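Local coordinates for MmcQ/YjbR family DNA-binding protein (Pseudomonas syringae pv. tomato, PDB 3H9X) that probably binds DNA through a double-wing motif, though its precise cellular role is not established, at residues 40-45 with 61-66. Residues are numbered along the deposited sequence; the frame is centred on the assembly and turned at random.
Sequences YALLMD and VIDLKV
The two strands of a β-hairpin, 39-47 and 58-65, run antiparallel here inside the five-stranded sheet, and L42 with D63 and M44 with V61 are hydrogen-bonded pairs. L42 N donates to D63 O at 2.9 Å, and D63 N returns the bond to L42 O at 2.7 Å. The M44-V61 pair is closed by two straighter bonds, with N-H...O angles of 164° from M44 N to V61 O and 166° from V61 N to M44 O. L42 O also receives a CA-H...O contact from I62 CA.

In the non-hydrogen-bonded pair L43-I62, the branch tips do the touching, L43 CD1 against I62 CG2 at 3.6 Å. With CG anti to the backbone N, L43 presents this methyl across the pair. Nearby, L64 CD1 lies 4.2 Å from A41 CB.

On the other face, L42 CB and D63 CB meet at 3.6 Å. The bend in the selenomethionine chain of M44 (chi3 -84°) carries its CE diagonally to the D63 carboxylate, 3.6 Å from OD1. OD1 of the buried D63 is hydrogen-bonded to T93 OG1 on strand 91-95, which flanks 58-65; strand 29-32 flanks 39-47. Helices 3-13 and 102-115 cover the face of A41, L43, I62 and L64, with F6 against A41 and I62, and I109 against I62 and L64.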
ATOM      1  N   TYR A  40       2.510  -5.125  -6.600  1.00 30.34           N
ATOM      2  CA  TYR A  40       3.305  -5.177  -5.381  1.00 29.19           C
ATOM      3  C   TYR A  40       2.980  -3.973  -4.501  1.00 24.17           C
ATOM      4  O   TYR A  40       3.522  -3.821  -3.420  1.00 26.00           O
ATOM      5  CB  TYR A  40       4.806  -5.242  -5.733  1.00 34.72           C
ATOM      6  CG  TYR A  40       5.411  -3.974  -6.312  1.00 39.17           C
ATOM      7  CD1 TYR A  40       5.805  -2.925  -5.479  1.00 44.29           C
ATOM      8  CD2 TYR A  40       5.590  -3.823  -7.688  1.00 31.64           C
ATOM      9  CE1 TYR A  40       6.364  -1.749  -5.999  1.00 50.99           C
ATOM     10  CE2 TYR A  40       6.148  -2.646  -8.220  1.00 46.76           C
ATOM     11  CZ  TYR A  40       6.531  -1.611  -7.363  1.00 43.64           C
ATOM     12  OH  TYR A  40       7.056  -0.432  -7.857  1.00 46.45           O
ATOM     13  N   ALA A  41       2.057  -3.147  -4.983  1.00 28.57           N
ATOM     14  CA  ALA A  41       1.630  -1.935  -4.298  1.00 31.83           C
ATOM     15  C   ALA A  41       0.279  -1.439  -4.841  1.00 33.98           C
ATOM     16  O   ALA A  41       0.096  -1.314  -6.056  1.00 20.54           O
ATOM     17  CB  ALA A  41       2.688  -0.853  -4.476  1.00 22.08           C
ATOM     18  N   LEU A  42      -0.657  -1.160  -3.932  1.00 38.04           N
ATOM     19  CA  LEU A  42      -1.993  -0.672  -4.284  1.00 38.58           C
ATOM     20  C   LEU A  42      -2.268   0.643  -3.545  1.00 43.44           C
ATOM     21  O   LEU A  42      -2.482   0.659  -2.328  1.00 50.11           O
ATOM     22  CB  LEU A  42      -3.058  -1.689  -3.870  1.00 38.09           C
ATOM     23  CG  LEU A  42      -4.328  -1.893  -4.709  1.00 37.03           C
ATOM     24  CD1 LEU A  42      -5.372  -2.533  -3.809  1.00 40.07           C
ATOM     25  CD2 LEU A  42      -4.863  -0.596  -5.279  1.00 22.32           C
ATOM     26  N   LEU A  43      -2.268   1.738  -4.292  1.00 38.67           N
ATOM     27  CA  LEU A  43      -2.512   3.054  -3.736  1.00 33.35           C
ATOM     28  C   LEU A  43      -3.993   3.351  -3.869  1.00 33.94           C
ATOM     29  O   LEU A  43      -4.552   3.195  -4.948  1.00 34.18           O
ATOM     30  CB  LEU A  43      -1.709   4.091  -4.517  1.00 35.45           C
ATOM     31  CG  LEU A  43      -1.906   5.551  -4.152  1.00 25.90           C
ATOM     32  CD1 LEU A  43      -1.378   5.778  -2.775  1.00 16.98           C
ATOM     33  CD2 LEU A  43      -1.210   6.430  -5.159  1.00 21.63           C
HETATM   34  N   MSE A  44      -4.628   3.767  -2.776  1.00 40.06           N
HETATM   35  CA  MSE A  44      -6.050   4.094  -2.791  1.00 38.58           C
HETATM   36  C   MSE A  44      -6.409   5.228  -1.863  1.00 39.64           C
HETATM   37  O   MSE A  44      -5.768   5.443  -0.846  1.00 41.39           O
HETATM   38  CB  MSE A  44      -6.888   2.902  -2.359  1.00 40.25           C
HETATM   39  CG  MSE A  44      -6.806   1.688  -3.240  1.00 53.35           C
HETATM   40 SE   MSE A  44      -7.837   0.215  -2.456  1.00 70.45          SE
HETATM   41  CE  MSE A  44      -6.500  -0.474  -1.248  1.00 63.52           C
ATOM     42  N   ASP A  45      -7.472   5.928  -2.225  1.00 41.38           N
ATOM     43  CA  ASP A  45      -8.015   7.017  -1.435  1.00 39.09           C
ATOM     44  C   ASP A  45      -9.354   6.474  -0.947  1.00 40.04           C
ATOM     45  O   ASP A  45     -10.277   6.327  -1.744  1.00 41.33           O
ATOM     46  CB  ASP A  45      -8.250   8.231  -2.320  1.00 42.60           C
ATOM     47  CG  ASP A  45      -8.994   9.332  -1.605  1.00 50.69           C
ATOM     48  OD1 ASP A  45      -8.440   9.866  -0.615  1.00 44.61           O
ATOM     49  OD2 ASP A  45     -10.123   9.663  -2.036  1.00 48.96           O
ATOM     50  N   VAL A  61      -4.135   5.311   1.521  1.00 32.02           N
ATOM     51  CA  VAL A  61      -3.442   4.119   2.003  1.00 27.23           C
ATOM     52  C   VAL A  61      -2.779   3.343   0.862  1.00 29.40           C
ATOM     53  O   VAL A  61      -3.146   3.499  -0.295  1.00 26.42           O
ATOM     54  CB  VAL A  61      -4.452   3.179   2.779  1.00 24.31           C
ATOM     55  CG1 VAL A  61      -5.237   3.996   3.786  1.00 28.15           C
ATOM     56  CG2 VAL A  61      -5.427   2.493   1.805  1.00 11.56           C
ATOM     57  N   ILE A  62      -1.777   2.534   1.193  1.00 28.59           N
ATOM     58  CA  ILE A  62      -1.133   1.699   0.193  1.00 30.82           C
ATOM     59  C   ILE A  62      -1.163   0.279   0.719  1.00 31.53           C
ATOM     60  O   ILE A  62      -0.976   0.036   1.916  1.00 25.27           O
ATOM     61  CB  ILE A  62       0.334   2.050  -0.075  1.00 23.53           C
ATOM     62  CG1 ILE A  62       1.091   2.125   1.239  1.00 30.21           C
ATOM     63  CG2 ILE A  62       0.419   3.313  -0.908  1.00 30.91           C
ATOM     64  CD1 ILE A  62       2.573   2.177   1.083  1.00 29.32           C
ATOM     65  N   ASP A  63      -1.424  -0.661  -0.184  1.00 35.31           N
ATOM     66  CA  ASP A  63      -1.463  -2.068   0.166  1.00 34.25           C
ATOM     67  C   ASP A  63      -0.183  -2.690  -0.326  1.00 29.29           C
ATOM     68  O   ASP A  63       0.228  -2.477  -1.469  1.00 32.85           O
ATOM     69  CB  ASP A  63      -2.675  -2.728  -0.460  1.00 37.15           C
ATOM     70  CG  ASP A  63      -3.899  -2.610   0.421  1.00 44.76           C
ATOM     71  OD1 ASP A  63      -4.035  -1.592   1.140  1.00 48.88           O
ATOM     72  OD2 ASP A  63      -4.739  -3.524   0.394  1.00 50.16           O
ATOM     73  N   LEU A  64       0.443  -3.449   0.566  1.00 22.25           N
ATOM     74  CA  LEU A  64       1.713  -4.109   0.307  1.00 31.35           C
ATOM     75  C   LEU A  64       1.620  -5.586   0.646  1.00 30.30           C
ATOM     76  O   LEU A  64       0.870  -5.970   1.532  1.00 33.98           O
ATOM     77  CB  LEU A  64       2.808  -3.437   1.147  1.00 31.51           C
ATOM     78  CG  LEU A  64       3.617  -2.276   0.544  1.00 41.33           C
ATOM     79  CD1 LEU A  64       2.748  -1.366  -0.295  1.00 30.51           C
ATOM     80  CD2 LEU A  64       4.287  -1.502   1.669  1.00 41.68           C
ATOM     81  N   LYS A  65       2.376  -6.420  -0.054  1.00 39.73           N
ATOM     82  CA  LYS A  65       2.342  -7.859   0.207  1.00 41.26           C
ATOM     83  C   LYS A  65       3.422  -8.235   1.205  1.00 38.41           C
ATOM     84  O   LYS A  65       4.546  -7.749   1.136  1.00 36.67           O
ATOM     85  CB  LYS A  65       2.550  -8.626  -1.096  1.00 50.45           C
ATOM     86  CG  LYS A  65       2.276 -10.119  -1.037  1.00 56.39           C
ATOM     87  CD  LYS A  65       2.595 -10.744  -2.400  1.00 61.77           C
ATOM     88  CE  LYS A  65       1.500 -11.688  -2.886  1.00 63.58           C
ATOM     89  NZ  LYS A  65       1.189 -12.778  -1.918  1.00 64.12           N
ATOM     90  N   VAL A  66       3.082  -9.098   2.146  1.00 39.31           N
ATOM     91  CA  VAL A  66       4.056  -9.511   3.136  1.00 35.37           C
ATOM     92  C   VAL A  66       3.950 -11.005   3.340  1.00 40.87           C
ATOM     93  O   VAL A  66       3.067 -11.655   2.776  1.00 44.60           O
ATOM     94  CB  VAL A  66       3.834  -8.794   4.488  1.00 38.06           C
ATOM     95  CG1 VAL A  66       3.850  -7.278   4.281  1.00 43.08           C
ATOM     96  CG2 VAL A  66       2.523  -9.216   5.105  1.00 35.22           C
TER